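Long-range contacts in separin (Saccharomyces cerevisiae, PDB 5U1T), which cleaves the Scc1 subunit of cohesin at the onset of anaphase as a caspase-like cysteine protease, and is held inactive by securin for most of the cell cycle: residues Ile116-Phe121 against Lys161-Lys166; Tyr200-Lys205 against Met248-Leu253. All coordinates share one frame; numbering follows the deposited sequence.

Contact 1: Ile116-Phe121 against Lys161-Lys166; sequences ILLADF and KRYLLK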
ATOM      1  N   ILE A 116      25.646 -56.276 -11.001  1.00 49.98           N
ATOM      2  CA  ILE A 116      25.476 -56.341  -9.553  1.00 48.86           C
ATOM      3  C   ILE A 116      26.823 -56.340  -8.835  1.00 58.64           C
ATOM      4  O   ILE A 116      27.095 -55.469  -8.001  1.00 61.68           O
ATOM      5  CB  ILE A 116      24.693 -57.607  -9.139  1.00 46.30           C
ATOM      6  CG1 ILE A 116      23.308 -57.618  -9.793  1.00 58.83           C
ATOM      7  CG2 ILE A 116      24.612 -57.752  -7.620  1.00 43.83           C
ATOM      8  CD1 ILE A 116      22.526 -56.314  -9.661  1.00 50.77           C
ATOM      9  N   LEU A 117      27.662 -57.311  -9.180  1.00 57.31           N
ATOM     10  CA  LEU A 117      28.977 -57.480  -8.578  1.00 55.25           C
ATOM     11  C   LEU A 117      29.843 -56.226  -8.570  1.00 52.43           C
ATOM     12  O   LEU A 117      30.482 -55.934  -7.578  1.00 59.49           O
ATOM     13  CB  LEU A 117      29.735 -58.610  -9.296  1.00 57.70           C
ATOM     14  CG  LEU A 117      29.174 -60.012  -9.081  1.00 54.65           C
ATOM     15  CD1 LEU A 117      29.914 -61.023  -9.929  1.00 59.78           C
ATOM     16  CD2 LEU A 117      29.232 -60.393  -7.615  1.00 50.25           C
ATOM     17  N   LEU A 118      29.884 -55.481  -9.663  1.00 51.87           N
ATOM     18  CA  LEU A 118      30.734 -54.298  -9.679  1.00 59.79           C
ATOM     19  C   LEU A 118      29.953 -52.987  -9.432  1.00 63.13           C
ATOM     20  O   LEU A 118      30.427 -51.902  -9.767  1.00 63.43           O
ATOM     21  CB  LEU A 118      31.505 -54.226 -10.999  1.00 57.14           C
ATOM     22  CG  LEU A 118      32.296 -55.490 -11.387  1.00 64.05           C
ATOM     23  CD1 LEU A 118      33.130 -55.283 -12.631  1.00 60.84           C
ATOM     24  CD2 LEU A 118      33.194 -55.956 -10.262  1.00 63.31           C
ATOM     25  N   ALA A 119      28.777 -53.069  -8.813  1.00 60.74           N
ATOM     26  CA  ALA A 119      28.043 -51.852  -8.438  1.00 60.23           C
ATOM     27  C   ALA A 119      28.701 -51.128  -7.286  1.00 58.85           C
ATOM     28  O   ALA A 119      29.073 -51.739  -6.290  1.00 60.20           O
ATOM     29  CB  ALA A 119      26.607 -52.179  -8.074  1.00 57.78           C
ATOM     30  N   ASP A 120      28.830 -49.819  -7.414  1.00 58.96           N
ATOM     31  CA  ASP A 120      29.319 -49.021  -6.303  1.00 53.05           C
ATOM     32  C   ASP A 120      28.323 -48.933  -5.157  1.00 55.10           C
ATOM     33  O   ASP A 120      27.115 -49.090  -5.350  1.00 58.91           O
ATOM     34  CB  ASP A 120      29.666 -47.630  -6.779  1.00 53.33           C
ATOM     35  CG  ASP A 120      31.047 -47.553  -7.322  1.00 60.89           C
ATOM     36  OD1 ASP A 120      31.996 -47.622  -6.509  1.00 69.56           O
ATOM     37  OD2 ASP A 120      31.195 -47.437  -8.553  1.00 60.32           O
ATOM     38  N   PHE A 121      28.834 -48.690  -3.954  1.00 62.19           N
ATOM     39  CA  PHE A 121      27.968 -48.350  -2.832  1.00 56.80           C
ATOM     40  C   PHE A 121      27.397 -46.943  -3.000  1.00 55.67           C
ATOM     41  O   PHE A 121      28.088 -46.037  -3.453  1.00 56.25           O
ATOM     42  CB  PHE A 121      28.725 -48.441  -1.515  1.00 53.07           C
ATOM     43  CG  PHE A 121      28.993 -49.842  -1.055  1.00 61.12           C
ATOM     44  CD1 PHE A 121      30.095 -50.545  -1.523  1.00 63.59           C
ATOM     45  CD2 PHE A 121      28.157 -50.454  -0.129  1.00 57.78           C
ATOM     46  CE1 PHE A 121      30.355 -51.849  -1.079  1.00 60.41           C
ATOM     47  CE2 PHE A 121      28.412 -51.752   0.325  1.00 62.60           C
ATOM     48  CZ  PHE A 121      29.509 -52.450  -0.153  1.00 62.22           C
ATOM     49  N   LYS A 161      38.136 -53.514  -1.640  1.00 76.03           N
ATOM     50  CA  LYS A 161      38.024 -52.307  -0.823  1.00 76.10           C
ATOM     51  C   LYS A 161      36.888 -51.410  -1.293  1.00 78.45           C
ATOM     52  O   LYS A 161      36.237 -50.722  -0.500  1.00 72.40           O
ATOM     53  CB  LYS A 161      39.335 -51.525  -0.840  1.00 71.42           C
ATOM     54  CG  LYS A 161      40.266 -51.906   0.272  1.00 73.84           C
ATOM     55  CD  LYS A 161      41.709 -51.898  -0.176  1.00 84.70           C
ATOM     56  CE  LYS A 161      42.431 -50.634   0.259  1.00 85.72           C
ATOM     57  NZ  LYS A 161      43.923 -50.795   0.133  1.00 93.08           N
ATOM     58  N   ARG A 162      36.653 -51.423  -2.597  1.00 77.00           N
ATOM     59  CA  ARG A 162      35.662 -50.556  -3.188  1.00 66.03           C
ATOM     60  C   ARG A 162      34.330 -51.257  -3.364  1.00 71.13           C
ATOM     61  O   ARG A 162      33.284 -50.687  -3.055  1.00 74.82           O
ATOM     62  CB  ARG A 162      36.162 -50.034  -4.525  1.00 63.35           C
ATOM     63  CG  ARG A 162      35.069 -49.539  -5.415  1.00 65.56           C
ATOM     64  CD  ARG A 162      35.630 -49.009  -6.703  1.00 65.99           C
ATOM     65  NE  ARG A 162      34.571 -48.546  -7.583  1.00 65.97           N
ATOM     66  CZ  ARG A 162      34.768 -48.090  -8.812  1.00 71.79           C
ATOM     67  NH1 ARG A 162      33.735 -47.678  -9.534  1.00 77.95           N
ATOM     68  NH2 ARG A 162      35.992 -48.034  -9.314  1.00 69.46           N
ATOM     69  N   TYR A 163      34.348 -52.493  -3.847  1.00 69.10           N
ATOM     70  CA  TYR A 163      33.075 -53.133  -4.159  1.00 66.04           C
ATOM     71  C   TYR A 163      32.438 -53.838  -2.968  1.00 63.27           C
ATOM     72  O   TYR A 163      31.239 -54.107  -2.983  1.00 61.77           O
ATOM     73  CB  TYR A 163      33.236 -54.119  -5.312  1.00 65.76           C
ATOM     74  CG  TYR A 163      33.767 -53.480  -6.566  1.00 66.51           C
ATOM     75  CD1 TYR A 163      33.104 -52.403  -7.163  1.00 63.30           C
ATOM     76  CD2 TYR A 163      34.937 -53.954  -7.164  1.00 66.66           C
ATOM     77  CE1 TYR A 163      33.595 -51.809  -8.317  1.00 63.72           C
ATOM     78  CE2 TYR A 163      35.435 -53.372  -8.315  1.00 63.99           C
ATOM     79  CZ  TYR A 163      34.761 -52.301  -8.884  1.00 65.84           C
ATOM     80  OH  TYR A 163      35.277 -51.737 -10.022  1.00 71.12           O
ATOM     81  N   LEU A 164      33.220 -54.127  -1.935  1.00 66.51           N
ATOM     82  CA  LEU A 164      32.755 -55.028  -0.882  1.00 68.18           C
ATOM     83  C   LEU A 164      32.977 -54.530   0.534  1.00 70.62           C
ATOM     84  O   LEU A 164      32.052 -54.499   1.345  1.00 74.33           O
ATOM     85  CB  LEU A 164      33.440 -56.385  -1.025  1.00 67.22           C
ATOM     86  CG  LEU A 164      32.650 -57.525  -1.659  1.00 63.32           C
ATOM     87  CD1 LEU A 164      31.505 -57.917  -0.766  1.00 67.63           C
ATOM     88  CD2 LEU A 164      32.117 -57.122  -2.995  1.00 64.46           C
ATOM     89  N   LEU A 165      34.217 -54.159   0.828  1.00 73.40           N
ATOM     90  CA  LEU A 165      34.655 -53.913   2.197  1.00 79.08           C
ATOM     91  C   LEU A 165      34.368 -52.489   2.629  1.00 82.35           C
ATOM     92  O   LEU A 165      35.276 -51.734   2.979  1.00 83.18           O
ATOM     93  CB  LEU A 165      36.153 -54.220   2.332  1.00 80.17           C
ATOM     94  CG  LEU A 165      36.596 -55.580   1.788  1.00 78.71           C
ATOM     95  CD1 LEU A 165      38.089 -55.767   1.937  1.00 78.84           C
ATOM     96  CD2 LEU A 165      35.848 -56.716   2.463  1.00 72.59           C
ATOM     97  N   LYS A 166      33.088 -52.138   2.589  1.00 81.34           N
ATOM     98  CA  LYS A 166      32.601 -50.836   2.999  1.00 74.94           C
ATOM     99  C   LYS A 166      31.426 -51.033   3.932  1.00 75.17           C
ATOM    100  O   LYS A 166      31.228 -50.247   4.853  1.00 78.51           O
ATOM    101  CB  LYS A 166      32.164 -50.000   1.797  1.00 69.17           C
ATOM    102  CG  LYS A 166      33.271 -49.321   1.046  1.00 68.60           C
ATOM    103  CD  LYS A 166      32.685 -48.183   0.240  1.00 61.24           C
ATOM    104  CE  LYS A 166      33.763 -47.341  -0.379  1.00 61.79           C
ATOM    105  NZ  LYS A 166      33.860 -47.625  -1.818  1.00 63.25           N
TER
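Where two short helices end in the N-terminal helical region, the loop leaving helix 113-117 lies against the C-terminal end of helix 160-163, and a salt bridge between Asp120 and Arg162 joins them. Arg162 stretches out with CG anti to its backbone N (chi1 160°) and meets the carboxylate side-on: NH1 reaches OD2 of Asp120 at 2.7 Å on its syn lone pair, nearly straight, while NE holds OD1 at 2.9 Å, more bent. The two planes lie 18° apart, and the double grip fixes how the carboxylate is turned. Arg162 NH2 is left to Glu380 and Asp384, so the guanidinium ties this corner to helix 365-384. Replacing Arg162 by a methionine would probably leave three carboxylates without their shared positive mate and Asp120 able to turn. Beside the salt bridge, Leu118 CD2 sits over one face of the Tyr163 ring, 4.1 Å from its centroid. The Phe121 ring packs against the end of helix 160-163, with Arg162 O at its edge and Lys166 CB over a face, 3.9 Å from the centroid. Lys133 NZ binds the carbonyls of Leu117, Ala119 and Tyr163, drawing the two helix ends together in a polar C-terminal junction of the helical domain.

Contact 2: Tyr200-Lys205 against Met248-Leu253; sequences YIKQFK and MLYDGL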
ATOM      1  N   TYR A 200      41.510 -62.581   4.237  1.00 85.99           N
ATOM      2  CA  TYR A 200      40.239 -62.280   4.905  1.00 89.40           C
ATOM      3  C   TYR A 200      40.206 -62.859   6.315  1.00 85.19           C
ATOM      4  O   TYR A 200      39.829 -62.174   7.270  1.00 90.89           O
ATOM      5  CB  TYR A 200      39.039 -62.799   4.095  1.00 82.64           C
ATOM      6  CG  TYR A 200      38.587 -61.881   2.972  1.00 76.90           C
ATOM      7  CD1 TYR A 200      39.215 -60.664   2.746  1.00 75.25           C
ATOM      8  CD2 TYR A 200      37.524 -62.232   2.141  1.00 74.40           C
ATOM      9  CE1 TYR A 200      38.807 -59.828   1.719  1.00 75.19           C
ATOM     10  CE2 TYR A 200      37.109 -61.403   1.116  1.00 68.29           C
ATOM     11  CZ  TYR A 200      37.755 -60.202   0.909  1.00 71.71           C
ATOM     12  OH  TYR A 200      37.353 -59.367  -0.106  1.00 67.00           O
ATOM     13  N   ILE A 201      40.615 -64.114   6.433  1.00 85.90           N
ATOM     14  CA  ILE A 201      40.630 -64.812   7.713  1.00 93.47           C
ATOM     15  C   ILE A 201      41.517 -64.111   8.761  1.00 95.37           C
ATOM     16  O   ILE A 201      41.186 -64.090   9.953  1.00 89.81           O
ATOM     17  CB  ILE A 201      41.075 -66.278   7.516  1.00 92.41           C
ATOM     18  CG1 ILE A 201      39.881 -67.104   7.029  1.00 92.73           C
ATOM     19  CG2 ILE A 201      41.652 -66.851   8.788  1.00 90.77           C
ATOM     20  CD1 ILE A 201      39.928 -68.546   7.423  1.00 92.87           C
ATOM     21  N   LYS A 202      42.623 -63.521   8.316  1.00 94.56           N
ATOM     22  CA  LYS A 202      43.424 -62.660   9.185  1.00 93.71           C
ATOM     23  C   LYS A 202      42.680 -61.361   9.451  1.00 94.65           C
ATOM     24  O   LYS A 202      42.572 -60.914  10.593  1.00 94.81           O
ATOM     25  CB  LYS A 202      44.792 -62.362   8.558  1.00 98.20           C
ATOM     26  CG  LYS A 202      45.743 -61.555   9.448  1.00100.51           C
ATOM     27  CD  LYS A 202      46.941 -62.393   9.884  1.00101.57           C
ATOM     28  CE  LYS A 202      47.871 -61.607  10.799  1.00106.49           C
ATOM     29  NZ  LYS A 202      48.952 -62.463  11.395  1.00106.81           N
ATOM     30  N   GLN A 203      42.157 -60.771   8.383  1.00 90.96           N
ATOM     31  CA  GLN A 203      41.527 -59.462   8.436  1.00 90.44           C
ATOM     32  C   GLN A 203      40.321 -59.419   9.348  1.00 91.21           C
ATOM     33  O   GLN A 203      40.041 -58.403   9.998  1.00 92.04           O
ATOM     34  CB  GLN A 203      41.101 -59.045   7.036  1.00 91.14           C
ATOM     35  CG  GLN A 203      40.833 -57.565   6.867  1.00 90.22           C
ATOM     36  CD  GLN A 203      40.951 -57.175   5.416  1.00 91.64           C
ATOM     37  OE1 GLN A 203      41.599 -57.886   4.640  1.00 91.19           O
ATOM     38  NE2 GLN A 203      40.319 -56.066   5.028  1.00 89.46           N
ATOM     39  N   PHE A 204      39.593 -60.523   9.377  1.00 86.45           N
ATOM     40  CA  PHE A 204      38.331 -60.544  10.086  1.00 88.69           C
ATOM     41  C   PHE A 204      38.437 -61.389  11.327  1.00 91.46           C
ATOM     42  O   PHE A 204      37.449 -61.607  12.031  1.00 90.12           O
ATOM     43  CB  PHE A 204      37.235 -61.042   9.158  1.00 94.52           C
ATOM     44  CG  PHE A 204      37.012 -60.135   7.988  1.00 92.71           C
ATOM     45  CD1 PHE A 204      37.012 -58.759   8.169  1.00 90.26           C
ATOM     46  CD2 PHE A 204      36.852 -60.643   6.710  1.00 88.77           C
ATOM     47  CE1 PHE A 204      36.831 -57.912   7.113  1.00 86.86           C
ATOM     48  CE2 PHE A 204      36.665 -59.793   5.640  1.00 85.83           C
ATOM     49  CZ  PHE A 204      36.657 -58.422   5.845  1.00 87.07           C
ATOM     50  N   LYS A 205      39.669 -61.817  11.600  1.00 96.43           N
ATOM     51  CA  LYS A 205      39.994 -62.619  12.767  1.00 93.03           C
ATOM     52  C   LYS A 205      39.118 -63.866  12.781  1.00 97.86           C
ATOM     53  O   LYS A 205      38.464 -64.156  13.780  1.00102.45           O
ATOM     54  CB  LYS A 205      39.804 -61.818  14.061  1.00 94.93           C
ATOM     55  CG  LYS A 205      40.066 -60.315  13.952  1.00 95.70           C
ATOM     56  CD  LYS A 205      41.527 -60.013  13.694  1.00 92.81           C
ATOM     57  CE  LYS A 205      41.866 -58.615  14.180  1.00 98.83           C
ATOM     58  NZ  LYS A 205      41.520 -58.423  15.617  1.00 90.00           N
ATOM     59  N   MET A 248      49.838 -57.225   3.354  1.00101.95           N
ATOM     60  CA  MET A 248      49.426 -56.369   4.428  1.00 97.72           C
ATOM     61  C   MET A 248      49.109 -57.057   5.727  1.00100.08           C
ATOM     62  O   MET A 248      49.571 -56.647   6.774  1.00101.99           O
ATOM     63  CB  MET A 248      48.193 -55.635   3.981  1.00 95.65           C
ATOM     64  CG  MET A 248      48.513 -54.548   2.999  1.00 97.42           C
ATOM     65  SD  MET A 248      48.887 -53.069   3.924  1.00116.77           S
ATOM     66  CE  MET A 248      49.794 -52.174   2.677  1.00105.76           C
ATOM     67  N   LEU A 249      48.287 -58.080   5.678  1.00 97.03           N
ATOM     68  CA  LEU A 249      47.925 -58.757   6.894  1.00104.94           C
ATOM     69  C   LEU A 249      48.995 -59.743   7.334  1.00109.23           C
ATOM     70  O   LEU A 249      49.001 -60.160   8.482  1.00106.31           O
ATOM     71  CB  LEU A 249      46.578 -59.449   6.742  1.00 97.78           C
ATOM     72  CG  LEU A 249      45.404 -58.494   6.884  1.00 94.45           C
ATOM     73  CD1 LEU A 249      45.420 -57.509   5.735  1.00 92.76           C
ATOM     74  CD2 LEU A 249      44.089 -59.244   6.943  1.00 92.83           C
ATOM     75  N   TYR A 250      49.917 -60.107   6.451  1.00110.52           N
ATOM     76  CA  TYR A 250      50.920 -61.080   6.866  1.00114.04           C
ATOM     77  C   TYR A 250      52.360 -60.548   6.857  1.00118.35           C
ATOM     78  O   TYR A 250      53.316 -61.320   6.995  1.00118.70           O
ATOM     79  CB  TYR A 250      50.846 -62.312   5.971  1.00111.45           C
ATOM     80  CG  TYR A 250      49.578 -63.111   6.118  1.00107.75           C
ATOM     81  CD1 TYR A 250      48.421 -62.750   5.441  1.00101.36           C
ATOM     82  CD2 TYR A 250      49.542 -64.235   6.921  1.00105.11           C
ATOM     83  CE1 TYR A 250      47.268 -63.485   5.566  1.00 95.81           C
ATOM     84  CE2 TYR A 250      48.392 -64.974   7.049  1.00101.52           C
ATOM     85  CZ  TYR A 250      47.260 -64.597   6.370  1.00 94.39           C
ATOM     86  OH  TYR A 250      46.120 -65.345   6.503  1.00 93.07           O
ATOM     87  N   ASP A 251      52.515 -59.240   6.669  1.00118.31           N
ATOM     88  CA  ASP A 251      53.830 -58.617   6.779  1.00118.07           C
ATOM     89  C   ASP A 251      54.314 -58.776   8.205  1.00120.07           C
ATOM     90  O   ASP A 251      53.588 -58.470   9.153  1.00120.86           O
ATOM     91  CB  ASP A 251      53.784 -57.133   6.384  1.00115.05           C
ATOM     92  CG  ASP A 251      54.336 -56.881   4.982  1.00118.39           C
ATOM     93  OD1 ASP A 251      54.671 -57.865   4.277  1.00114.43           O
ATOM     94  OD2 ASP A 251      54.421 -55.694   4.588  1.00123.15           O
ATOM     95  N   GLY A 252      55.536 -59.266   8.351  1.00120.84           N
ATOM     96  CA  GLY A 252      56.094 -59.518   9.664  1.00119.42           C
ATOM     97  C   GLY A 252      55.643 -60.859  10.216  1.00122.78           C
ATOM     98  O   GLY A 252      55.452 -60.999  11.426  1.00126.20           O
ATOM     99  N   LEU A 253      55.469 -61.836   9.324  1.00123.93           N
ATOM    100  CA  LEU A 253      55.070 -63.200   9.684  1.00122.59           C
ATOM    101  C   LEU A 253      55.710 -64.176   8.696  1.00121.88           C
ATOM    102  O   LEU A 253      56.664 -63.811   8.006  1.00121.89           O
ATOM    103  CB  LEU A 253      53.543 -63.346   9.687  1.00117.41           C
ATOM    104  CG  LEU A 253      52.790 -62.611  10.805  1.00115.88           C
ATOM    105  CD1 LEU A 253      51.780 -61.592  10.259  1.00114.69           C
ATOM    106  CD2 LEU A 253      52.124 -63.598  11.755  1.00110.49           C
TER
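Lys202 lays its aliphatic chain over the end of helix 236-250, overlapping Leu249 and one face of the Tyr250 ring. A chi1 of -175° sets CG opposite the backbone N, the chain leaves helix 190-203 toward its neighbour, and a bend at chi2 of 113° carries it along Leu249 and over the Tyr250 ring. Lys202 CG packs 3.5 Å from Leu249 CB as the two side chains run past each other in opposite directions. Further out, CD stands over the Tyr250 ring, 4.2 Å from the centroid and 14° off the normal, a CH-pi contact displaced toward the rim. The ring's hydroxyl is bonded to the carbonyl of Leu198, one turn earlier in helix 190-203, which anchors the tyrosine to the helix that bears the lysine. Beyond the ring, the ammonium end of Lys202 lies tip to tip by the methyl groups of Leu253, at the close of the type II turn from Tyr250 to Leu253, and adds no polar bond there. Gln203 OE1 is bonded to Gln199 of its own helix. Between these two segments, then, the lysine's methylenes on Leu249 and Tyr250 carry the join, and its charge finds no acidic mate.

How the contacts relate
Both contacts join the C-terminal ends of helices in the N-terminal helical region, far from the predicted catalytic cysteine, but they differ in depth. Contact 1 is partly buried and uses charge, with polar partners from helices 129-142 and 365-384. Contact 2 lies at the surface: its segments meet mainly through hydrocarbon, while the Tyr250 hydroxyl adds one hydrogen bond to Leu198 of helix 190-203. The two centres are about 21 Å apart and the contacts follow one another along the chain, yet they touch: Leu165, just past helix 160-163, sets its CD2 3.9 Å from Phe204 CZ and also packs on Tyr200 and Gln203. One leucine thus links the loop of contact 1 to the end of helix 190-203.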